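Long-range contacts in tetratricopeptide TPR_2 repeat protein (Thermobaculum terrenum, PDB 5DJS), which is of unassigned function but joins tetratricopeptide repeats to a GT-B-type region of glycosyltransferase family 41, with uridine-5'-diphosphate bound in the model: residues G334-L339 / N408-A413; L362-T367 / L392-P397. The protein carries 1 engineered substitution. One frame throughout, in Å; residues are numbered along the deposited sequence.

Contact 1 of 2, residues G334-L339 / N408-A413; sequences GCFNRL and NDIDVA. With UDP (uridine-5'-diphosphate), chain E.
Gly334 and Ala413 form a parallel beta bridge between strands 332-335 and 412-414, neighbours in the middle of a six-stranded parallel sheet, and the contact is buried. One backbone hydrogen bond of the bridge runs from Gly334 N to Val412 O (2.9 Å), somewhat bent at the hydrogen (136°), and Gly334 continues the pairing with Leu414. Beside it, the CA-H of Ala413 faces Gly334 O. Ile410 points toward the other strand and divides its branches: its CG2 branch lies 3.8 Å from Gly334 N, while its CG1 branch reaches the ring tip of Phe336, with CZ 3.8 Å from CG1. The two side chains come from opposite directions, and CG1 meets the ring obliquely. Phe336 turns its ring to that side with CG beside its own backbone N (chi1 -55°), and Tyr407 meets the same ring. Past Phe336 the chain runs on to uridine-5'-diphosphate. Arg338 NE donates to O1A of the nucleotide (3.0 Å), which sits at the guanidinium edge and in its plane, and Arg338 N adds a weak bond to O2A. A nucleotide gripped by the loop after a central parallel strand is characteristic of the Rossmann-like C-terminal half of a GT-B fold.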
ATOM      1  N   GLY A 334     -18.291  -6.954   7.505  1.00 46.88           N
ATOM      2  CA  GLY A 334     -17.547  -6.778   6.249  1.00 47.59           C
ATOM      3  C   GLY A 334     -16.080  -6.412   6.450  1.00 47.82           C
ATOM      4  O   GLY A 334     -15.734  -5.703   7.404  1.00 44.71           O
ATOM      5  N   CYS A 335     -15.218  -6.922   5.563  1.00 48.41           N
ATOM      6  CA  CYS A 335     -13.791  -6.553   5.539  1.00 47.13           C
ATOM      7  C   CYS A 335     -13.245  -6.665   4.127  1.00 46.28           C
ATOM      8  O   CYS A 335     -12.985  -7.764   3.649  1.00 45.87           O
ATOM      9  CB  CYS A 335     -12.963  -7.427   6.479  1.00 44.87           C
ATOM     10  SG  CYS A 335     -11.204  -7.040   6.391  1.00 46.43           S
ATOM     11  N   PHE A 336     -13.067  -5.521   3.466  1.00 47.29           N
ATOM     12  CA  PHE A 336     -12.678  -5.496   2.057  1.00 49.70           C
ATOM     13  C   PHE A 336     -11.173  -5.245   1.857  1.00 50.83           C
ATOM     14  O   PHE A 336     -10.751  -4.586   0.896  1.00 53.81           O
ATOM     15  CB  PHE A 336     -13.534  -4.476   1.285  1.00 49.65           C
ATOM     16  CG  PHE A 336     -15.025  -4.684   1.408  1.00 51.01           C
ATOM     17  CD1 PHE A 336     -15.587  -5.912   1.800  1.00 53.02           C
ATOM     18  CD2 PHE A 336     -15.882  -3.640   1.091  1.00 53.26           C
ATOM     19  CE1 PHE A 336     -16.962  -6.064   1.905  1.00 53.52           C
ATOM     20  CE2 PHE A 336     -17.256  -3.792   1.186  1.00 54.41           C
ATOM     21  CZ  PHE A 336     -17.797  -5.005   1.589  1.00 55.08           C
ATOM     22  N   ASN A 337     -10.374  -5.836   2.740  1.00 52.46           N
ATOM     23  CA  ASN A 337      -8.924  -5.693   2.727  1.00 52.04           C
ATOM     24  C   ASN A 337      -8.197  -6.832   1.981  1.00 50.79           C
ATOM     25  O   ASN A 337      -8.712  -7.954   1.857  1.00 46.67           O
ATOM     26  CB  ASN A 337      -8.417  -5.590   4.170  1.00 52.92           C
ATOM     27  CG  ASN A 337      -8.689  -4.235   4.780  1.00 52.52           C
ATOM     28  OD1 ASN A 337      -8.374  -3.221   4.180  1.00 55.66           O
ATOM     29  ND2 ASN A 337      -9.257  -4.207   5.972  1.00 53.02           N
ATOM     30  N   ARG A 338      -7.003  -6.501   1.480  1.00 49.85           N
ATOM     31  CA  ARG A 338      -6.061  -7.455   0.881  1.00 47.82           C
ATOM     32  C   ARG A 338      -5.884  -8.697   1.752  1.00 45.01           C
ATOM     33  O   ARG A 338      -5.884  -8.602   2.992  1.00 45.09           O
ATOM     34  CB  ARG A 338      -4.673  -6.806   0.704  1.00 48.63           C
ATOM     35  CG  ARG A 338      -4.605  -5.709  -0.347  1.00 49.34           C
ATOM     36  CD  ARG A 338      -3.175  -5.250  -0.639  1.00 49.58           C
ATOM     37  NE  ARG A 338      -2.624  -4.299   0.351  1.00 48.74           N
ATOM     38  CZ  ARG A 338      -1.571  -4.509   1.145  1.00 46.96           C
ATOM     39  NH1 ARG A 338      -0.905  -5.659   1.121  1.00 48.99           N
ATOM     40  NH2 ARG A 338      -1.170  -3.560   1.984  1.00 47.22           N
ATOM     41  N   LEU A 339      -5.685  -9.842   1.103  1.00 39.87           N
ATOM     42  CA  LEU A 339      -5.602 -11.118   1.816  1.00 39.23           C
ATOM     43  C   LEU A 339      -4.363 -11.250   2.701  1.00 39.78           C
ATOM     44  O   LEU A 339      -4.388 -11.968   3.705  1.00 37.74           O
ATOM     45  CB  LEU A 339      -5.711 -12.285   0.838  1.00 39.23           C
ATOM     46  CG  LEU A 339      -7.037 -12.325   0.054  1.00 41.20           C
ATOM     47  CD1 LEU A 339      -7.004 -13.440  -0.972  1.00 42.70           C
ATOM     48  CD2 LEU A 339      -8.257 -12.489   0.960  1.00 40.59           C
ATOM     49  N   ASN A 408     -23.444  -0.657   1.238  1.00 54.68           N
ATOM     50  CA  ASN A 408     -24.876  -0.545   1.554  1.00 57.58           C
ATOM     51  C   ASN A 408     -25.462  -1.819   2.150  1.00 61.60           C
ATOM     52  O   ASN A 408     -26.383  -1.738   2.970  1.00 67.60           O
ATOM     53  CB  ASN A 408     -25.690  -0.156   0.314  1.00 55.37           C
ATOM     54  CG  ASN A 408     -25.534   1.311  -0.054  1.00 52.87           C
ATOM     55  OD1 ASN A 408     -25.365   2.162   0.815  1.00 47.14           O
ATOM     56  ND2 ASN A 408     -25.628   1.615  -1.347  1.00 52.71           N
ATOM     57  N   ASP A 409     -24.921  -2.974   1.741  1.00 58.54           N
ATOM     58  CA  ASP A 409     -25.310  -4.279   2.284  1.00 55.75           C
ATOM     59  C   ASP A 409     -24.505  -4.728   3.517  1.00 51.14           C
ATOM     60  O   ASP A 409     -24.661  -5.871   3.949  1.00 50.75           O
ATOM     61  CB  ASP A 409     -25.218  -5.337   1.179  1.00 58.69           C
ATOM     62  CG  ASP A 409     -26.019  -4.956  -0.077  1.00 62.95           C
ATOM     63  OD1 ASP A 409     -27.000  -4.186   0.029  1.00 66.14           O
ATOM     64  OD2 ASP A 409     -25.663  -5.428  -1.176  1.00 65.94           O
ATOM     65  N   ILE A 410     -23.684  -3.837   4.090  1.00 47.93           N
ATOM     66  CA  ILE A 410     -22.848  -4.137   5.264  1.00 49.58           C
ATOM     67  C   ILE A 410     -23.276  -3.258   6.430  1.00 48.30           C
ATOM     68  O   ILE A 410     -23.407  -2.048   6.281  1.00 46.57           O
ATOM     69  CB  ILE A 410     -21.345  -3.847   4.997  1.00 51.84           C
ATOM     70  CG1 ILE A 410     -20.838  -4.603   3.763  1.00 51.58           C
ATOM     71  CG2 ILE A 410     -20.468  -4.187   6.211  1.00 52.72           C
ATOM     72  CD1 ILE A 410     -20.871  -6.114   3.868  1.00 51.94           C
ATOM     73  N   ASP A 411     -23.434  -3.865   7.599  1.00 48.57           N
ATOM     74  CA  ASP A 411     -23.834  -3.139   8.810  1.00 50.54           C
ATOM     75  C   ASP A 411     -22.629  -2.578   9.564  1.00 51.45           C
ATOM     76  O   ASP A 411     -22.669  -1.449  10.055  1.00 55.75           O
ATOM     77  CB  ASP A 411     -24.633  -4.057   9.740  1.00 50.08           C
ATOM     78  CG  ASP A 411     -25.839  -4.663   9.057  1.00 51.68           C
ATOM     79  OD1 ASP A 411     -26.702  -3.884   8.606  1.00 50.34           O
ATOM     80  OD2 ASP A 411     -25.917  -5.909   8.957  1.00 52.60           O
ATOM     81  N   VAL A 412     -21.581  -3.390   9.677  1.00 49.54           N
ATOM     82  CA  VAL A 412     -20.361  -3.051  10.413  1.00 47.31           C
ATOM     83  C   VAL A 412     -19.143  -3.529   9.620  1.00 48.40           C
ATOM     84  O   VAL A 412     -19.145  -4.652   9.104  1.00 50.85           O
ATOM     85  CB  VAL A 412     -20.340  -3.754  11.786  1.00 44.91           C
ATOM     86  CG1 VAL A 412     -19.024  -3.508  12.524  1.00 42.33           C
ATOM     87  CG2 VAL A 412     -21.535  -3.320  12.630  1.00 45.06           C
ATOM     88  N   ALA A 413     -18.107  -2.693   9.545  1.00 46.71           N
ATOM     89  CA  ALA A 413     -16.831  -3.084   8.929  1.00 43.36           C
ATOM     90  C   ALA A 413     -15.813  -3.468   9.991  1.00 41.03           C
ATOM     91  O   ALA A 413     -15.737  -2.837  11.047  1.00 38.86           O
ATOM     92  CB  ALA A 413     -16.291  -1.962   8.081  1.00 45.12           C
TER
HETATM   93  N1  UDP E 601     -10.362  -2.095  -4.446  0.70 74.29           N
HETATM   94  C2  UDP E 601     -11.115  -2.443  -5.605  0.70 73.46           C
HETATM   95  N3  UDP E 601     -11.653  -3.672  -5.710  0.70 70.84           N
HETATM   96  C4  UDP E 601     -11.498  -4.583  -4.736  0.70 68.46           C
HETATM   97  C5  UDP E 601     -10.776  -4.280  -3.589  0.70 68.13           C
HETATM   98  C6  UDP E 601     -10.211  -3.016  -3.466  0.70 70.60           C
HETATM   99  O2  UDP E 601     -11.289  -1.628  -6.542  0.70 72.21           O
HETATM  100  O4  UDP E 601     -12.000  -5.711  -4.850  0.70 68.55           O
HETATM  101  C1' UDP E 601      -9.772  -0.745  -4.319  0.70 78.27           C
HETATM  102  C2' UDP E 601     -10.421  -0.022  -3.154  0.70 78.01           C
HETATM  103  O2' UDP E 601     -10.713   1.306  -3.595  0.70 78.58           O
HETATM  104  C3' UDP E 601      -9.396  -0.113  -2.030  0.70 77.98           C
HETATM  105  C4' UDP E 601      -8.051  -0.309  -2.729  0.70 77.56           C
HETATM  106  O4' UDP E 601      -8.358  -0.759  -4.057  0.70 81.08           O
HETATM  107  O3' UDP E 601      -9.385   1.041  -1.200  0.70 79.41           O
HETATM  108  C5' UDP E 601      -7.100  -1.321  -2.089  0.70 75.89           C
HETATM  109  O5' UDP E 601      -7.178  -1.350  -0.664  0.70 76.13           O
HETATM  110  PA  UDP E 601      -6.490  -2.574   0.146  0.70 76.57           P
HETATM  111  O1A UDP E 601      -5.016  -2.542  -0.179  0.70 73.82           O
HETATM  112  O2A UDP E 601      -7.308  -3.812  -0.142  0.70 74.13           O
HETATM  113  O3A UDP E 601      -6.680  -2.272   1.726  0.70 70.71           O
HETATM  114  PB  UDP E 601      -6.208  -0.914   2.465  0.70 65.81           P
HETATM  115  O1B UDP E 601      -6.724   0.222   1.633  0.70 66.80           O
HETATM  116  O2B UDP E 601      -6.909  -0.977   3.782  0.70 64.01           O
HETATM  117  O3B UDP E 601      -4.704  -1.021   2.552  0.70 69.44           O

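Contact 2 of 2, residues L362-T367 / L392-P397; sequences LRLIAT and LELLSP. With UDP (uridine-5'-diphosphate), chain E.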
ATOM      1  N   LEU A 362     -20.102 -12.940   7.573  1.00 51.34           N
ATOM      2  CA  LEU A 362     -18.911 -12.127   7.262  1.00 48.56           C
ATOM      3  C   LEU A 362     -18.669 -12.076   5.761  1.00 51.34           C
ATOM      4  O   LEU A 362     -18.674 -13.110   5.090  1.00 53.77           O
ATOM      5  CB  LEU A 362     -17.678 -12.690   7.956  1.00 47.71           C
ATOM      6  CG  LEU A 362     -16.346 -11.970   7.735  1.00 48.03           C
ATOM      7  CD1 LEU A 362     -16.380 -10.513   8.186  1.00 49.46           C
ATOM      8  CD2 LEU A 362     -15.249 -12.713   8.475  1.00 47.59           C
ATOM      9  N   ARG A 363     -18.434 -10.870   5.252  1.00 55.18           N
ATOM     10  CA  ARG A 363     -18.322 -10.600   3.821  1.00 56.72           C
ATOM     11  C   ARG A 363     -16.924 -10.077   3.483  1.00 52.33           C
ATOM     12  O   ARG A 363     -16.589  -8.943   3.825  1.00 51.97           O
ATOM     13  CB  ARG A 363     -19.365  -9.552   3.444  1.00 61.71           C
ATOM     14  CG  ARG A 363     -19.458  -9.218   1.960  1.00 66.54           C
ATOM     15  CD  ARG A 363     -20.567  -9.985   1.264  1.00 74.49           C
ATOM     16  NE  ARG A 363     -21.295  -9.130   0.324  1.00 85.29           N
ATOM     17  CZ  ARG A 363     -22.446  -8.494   0.569  1.00 88.47           C
ATOM     18  NH1 ARG A 363     -23.075  -8.598   1.745  1.00 89.82           N
ATOM     19  NH2 ARG A 363     -22.983  -7.739  -0.389  1.00 89.59           N
ATOM     20  N   LEU A 364     -16.115 -10.898   2.816  1.00 49.70           N
ATOM     21  CA  LEU A 364     -14.780 -10.487   2.368  1.00 48.27           C
ATOM     22  C   LEU A 364     -14.783 -10.250   0.868  1.00 48.16           C
ATOM     23  O   LEU A 364     -15.404 -11.005   0.112  1.00 48.33           O
ATOM     24  CB  LEU A 364     -13.729 -11.538   2.718  1.00 47.64           C
ATOM     25  CG  LEU A 364     -13.699 -12.052   4.152  1.00 49.69           C
ATOM     26  CD1 LEU A 364     -12.565 -13.053   4.319  1.00 51.28           C
ATOM     27  CD2 LEU A 364     -13.549 -10.912   5.147  1.00 50.67           C
ATOM     28  N   ILE A 365     -14.105  -9.187   0.445  1.00 48.58           N
ATOM     29  CA  ILE A 365     -13.926  -8.884  -0.976  1.00 51.52           C
ATOM     30  C   ILE A 365     -12.480  -8.476  -1.190  1.00 55.20           C
ATOM     31  O   ILE A 365     -12.013  -7.485  -0.616  1.00 61.50           O
ATOM     32  CB  ILE A 365     -14.835  -7.740  -1.460  1.00 50.86           C
ATOM     33  CG1 ILE A 365     -16.315  -8.066  -1.217  1.00 50.89           C
ATOM     34  CG2 ILE A 365     -14.611  -7.493  -2.947  1.00 51.50           C
ATOM     35  CD1 ILE A 365     -17.236  -6.873  -1.349  1.00 51.18           C
ATOM     36  N   ALA A 366     -11.783  -9.225  -2.038  1.00 55.49           N
ATOM     37  CA  ALA A 366     -10.345  -9.038  -2.254  1.00 54.44           C
ATOM     38  C   ALA A 366      -9.874  -9.799  -3.495  1.00 56.82           C
ATOM     39  O   ALA A 366     -10.591 -10.645  -4.043  1.00 61.23           O
ATOM     40  CB  ALA A 366      -9.559  -9.489  -1.031  1.00 51.42           C
ATOM     41  N   THR A 367      -8.658  -9.496  -3.925  1.00 57.16           N
ATOM     42  CA  THR A 367      -8.063 -10.143  -5.087  1.00 55.23           C
ATOM     43  C   THR A 367      -7.580 -11.498  -4.637  1.00 50.34           C
ATOM     44  O   THR A 367      -6.995 -11.601  -3.561  1.00 46.75           O
ATOM     45  CB  THR A 367      -6.849  -9.362  -5.587  1.00 57.32           C
ATOM     46  OG1 THR A 367      -5.944  -9.195  -4.492  1.00 62.91           O
ATOM     47  CG2 THR A 367      -7.261  -7.993  -6.108  1.00 57.26           C
ATOM     48  N   LEU A 392     -19.538 -17.555   5.883  1.00 63.17           N
ATOM     49  CA  LEU A 392     -18.495 -16.733   5.272  1.00 61.10           C
ATOM     50  C   LEU A 392     -18.743 -16.590   3.775  1.00 60.58           C
ATOM     51  O   LEU A 392     -18.699 -17.587   3.058  1.00 63.84           O
ATOM     52  CB  LEU A 392     -17.158 -17.436   5.500  1.00 60.09           C
ATOM     53  CG  LEU A 392     -15.867 -16.701   5.195  1.00 59.65           C
ATOM     54  CD1 LEU A 392     -15.609 -15.644   6.253  1.00 60.53           C
ATOM     55  CD2 LEU A 392     -14.708 -17.688   5.149  1.00 59.29           C
ATOM     56  N   GLU A 393     -19.011 -15.371   3.304  1.00 59.66           N
ATOM     57  CA  GLU A 393     -19.230 -15.134   1.863  1.00 62.33           C
ATOM     58  C   GLU A 393     -18.101 -14.306   1.181  1.00 61.12           C
ATOM     59  O   GLU A 393     -17.911 -13.124   1.459  1.00 56.66           O
ATOM     60  CB  GLU A 393     -20.643 -14.577   1.570  1.00 65.38           C
ATOM     61  CG  GLU A 393     -21.083 -13.346   2.354  1.00 68.54           C
ATOM     62  CD  GLU A 393     -22.421 -12.769   1.870  1.00 70.63           C
ATOM     63  OE1 GLU A 393     -23.363 -12.670   2.688  1.00 66.73           O
ATOM     64  OE2 GLU A 393     -22.537 -12.404   0.676  1.00 69.43           O
ATOM     65  N   LEU A 394     -17.371 -14.971   0.279  1.00 60.32           N
ATOM     66  CA  LEU A 394     -16.176 -14.439  -0.369  1.00 58.34           C
ATOM     67  C   LEU A 394     -16.509 -14.033  -1.795  1.00 59.96           C
ATOM     68  O   LEU A 394     -17.163 -14.789  -2.509  1.00 60.62           O
ATOM     69  CB  LEU A 394     -15.094 -15.513  -0.426  1.00 55.26           C
ATOM     70  CG  LEU A 394     -14.617 -16.235   0.841  1.00 57.45           C
ATOM     71  CD1 LEU A 394     -14.613 -15.336   2.067  1.00 58.80           C
ATOM     72  CD2 LEU A 394     -15.416 -17.497   1.123  1.00 58.57           C
ATOM     73  N   LEU A 395     -16.038 -12.862  -2.211  1.00 61.37           N
ATOM     74  CA  LEU A 395     -16.361 -12.305  -3.528  1.00 65.85           C
ATOM     75  C   LEU A 395     -15.113 -11.885  -4.306  1.00 65.88           C
ATOM     76  O   LEU A 395     -14.138 -11.387  -3.733  1.00 61.21           O
ATOM     77  CB  LEU A 395     -17.314 -11.109  -3.374  1.00 69.89           C
ATOM     78  CG  LEU A 395     -18.794 -11.361  -3.696  1.00 72.14           C
ATOM     79  CD1 LEU A 395     -19.690 -10.347  -2.999  1.00 69.75           C
ATOM     80  CD2 LEU A 395     -19.031 -11.352  -5.207  1.00 75.49           C
ATOM     81  N   SER A 396     -15.168 -12.080  -5.622  1.00 67.96           N
ATOM     82  CA  SER A 396     -14.106 -11.648  -6.523  1.00 70.30           C
ATOM     83  C   SER A 396     -14.078 -10.116  -6.574  1.00 72.38           C
ATOM     84  O   SER A 396     -15.108  -9.479  -6.355  1.00 76.45           O
ATOM     85  CB  SER A 396     -14.341 -12.226  -7.925  1.00 70.93           C
ATOM     86  OG  SER A 396     -14.742 -13.584  -7.851  1.00 73.25           O
ATOM     87  N   PRO A 397     -12.912  -9.520  -6.883  1.00 74.73           N
ATOM     88  CA  PRO A 397     -12.800  -8.056  -6.824  1.00 73.23           C
ATOM     89  C   PRO A 397     -13.605  -7.308  -7.905  1.00 72.02           C
ATOM     90  O   PRO A 397     -13.907  -7.872  -8.964  1.00 67.80           O
ATOM     91  CB  PRO A 397     -11.292  -7.812  -6.986  1.00 73.78           C
ATOM     92  CG  PRO A 397     -10.804  -8.979  -7.770  1.00 75.82           C
ATOM     93  CD  PRO A 397     -11.672 -10.149  -7.385  1.00 76.34           C
TER
HETATM   94  N1  UDP E 601     -10.362  -2.095  -4.446  0.70 74.29           N
HETATM   95  C2  UDP E 601     -11.115  -2.443  -5.605  0.70 73.46           C
HETATM   96  N3  UDP E 601     -11.653  -3.672  -5.710  0.70 70.84           N
HETATM   97  C4  UDP E 601     -11.498  -4.583  -4.736  0.70 68.46           C
HETATM   98  C5  UDP E 601     -10.776  -4.280  -3.589  0.70 68.13           C
HETATM   99  C6  UDP E 601     -10.211  -3.016  -3.466  0.70 70.60           C
HETATM  100  O2  UDP E 601     -11.289  -1.628  -6.542  0.70 72.21           O
HETATM  101  O4  UDP E 601     -12.000  -5.711  -4.850  0.70 68.55           O
HETATM  102  C1' UDP E 601      -9.772  -0.745  -4.319  0.70 78.27           C
HETATM  103  C2' UDP E 601     -10.421  -0.022  -3.154  0.70 78.01           C
HETATM  104  O2' UDP E 601     -10.713   1.306  -3.595  0.70 78.58           O
HETATM  105  C3' UDP E 601      -9.396  -0.113  -2.030  0.70 77.98           C
HETATM  106  C4' UDP E 601      -8.051  -0.309  -2.729  0.70 77.56           C
HETATM  107  O4' UDP E 601      -8.358  -0.759  -4.057  0.70 81.08           O
HETATM  108  O3' UDP E 601      -9.385   1.041  -1.200  0.70 79.41           O
HETATM  109  C5' UDP E 601      -7.100  -1.321  -2.089  0.70 75.89           C
HETATM  110  O5' UDP E 601      -7.178  -1.350  -0.664  0.70 76.13           O
HETATM  111  PA  UDP E 601      -6.490  -2.574   0.146  0.70 76.57           P
HETATM  112  O1A UDP E 601      -5.016  -2.542  -0.179  0.70 73.82           O
HETATM  113  O2A UDP E 601      -7.308  -3.812  -0.142  0.70 74.13           O
HETATM  114  O3A UDP E 601      -6.680  -2.272   1.726  0.70 70.71           O
HETATM  115  PB  UDP E 601      -6.208  -0.914   2.465  0.70 65.81           P
HETATM  116  O1B UDP E 601      -6.724   0.222   1.633  0.70 66.80           O
HETATM  117  O2B UDP E 601      -6.909  -0.977   3.782  0.70 64.01           O
HETATM  118  O3B UDP E 601      -4.704  -1.021   2.552  0.70 69.44           O
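Chi1 of Glu393 (52°) puts CG between the backbone N and the carbonyl carbon, and from there the chain runs out extended; Arg363 instead starts with CG anti to its backbone N (chi1 -176°) and bends at chi2 and chi3. With these torsions the two chains cross at a slant, and the carboxylate lies beside Arg363 CD. The guanidinium and carboxylate planes are nearly parallel, 15° apart, yet Glu393 OE2 is well out of the guanidinium plane. Its 3.5 Å approach to Arg363 NE is thus a salt bridge of charges alone, since no N-H of Arg363 points at that oxygen. Leu395 lies alongside the same arginine, bringing CD1 to the guanidinium edge.

Beneath these chains, strands 362-365 and 392-395 run parallel, in register from Leu362 with Leu392 to Ile365 with Leu395. The straightest of their hydrogen bonds is Glu393 N to Leu362 O (2.9 Å); Leu364 N to Glu393 O and Leu395 N to Leu364 O follow. On the face away from the charges, leucines lie side by side: Leu362 CD2 meets Leu392 CD1 at 3.7 Å, and Leu364 CD1 meets Leu394 CD1 at 3.8 Å. Helices 344-356 and 372-383 pack on this face, the latter being the crossover of the beta-alpha-beta unit.

Past the strand ends, Pro397 CG packs on Thr367 CG2 (4.0 Å), crossing it at about a right angle, while Pro397 CB and Ile365 CG2 approach O4 of uridine-5'-diphosphate.

The firmer partner of Glu393 is Arg361, whose NE makes a salt bridge with OE1; the charge is probably held between this arginine and the looser Arg363. Hydrogen bonds and leucine packing probably do more than the Arg363 pair to join this edge strand.

Contacts 1 and 2 lie in one parallel sheet, their centres about 8 Å apart, and together they cover four consecutive strands in the order 392-395, 361-365, 332-335, 412-414. Both segments of contact 2 fall between the two segments of contact 1: from central strand 332-335 the chain steps outward twice to the sheet edge, then returns to the other side of that strand. Strands 332-335 and 361-365 join the contacts directly, through a probable hydrogen bond from Cys335 N to Arg363 O and packing of Phe336 on Ile365. Segments 334-339, 362-367 and 392-397 reach uridine-5'-diphosphate, illustrating how neighbouring strand ends can contribute to one nucleotide pocket, which residues such as Cys422-Thr424 help complete.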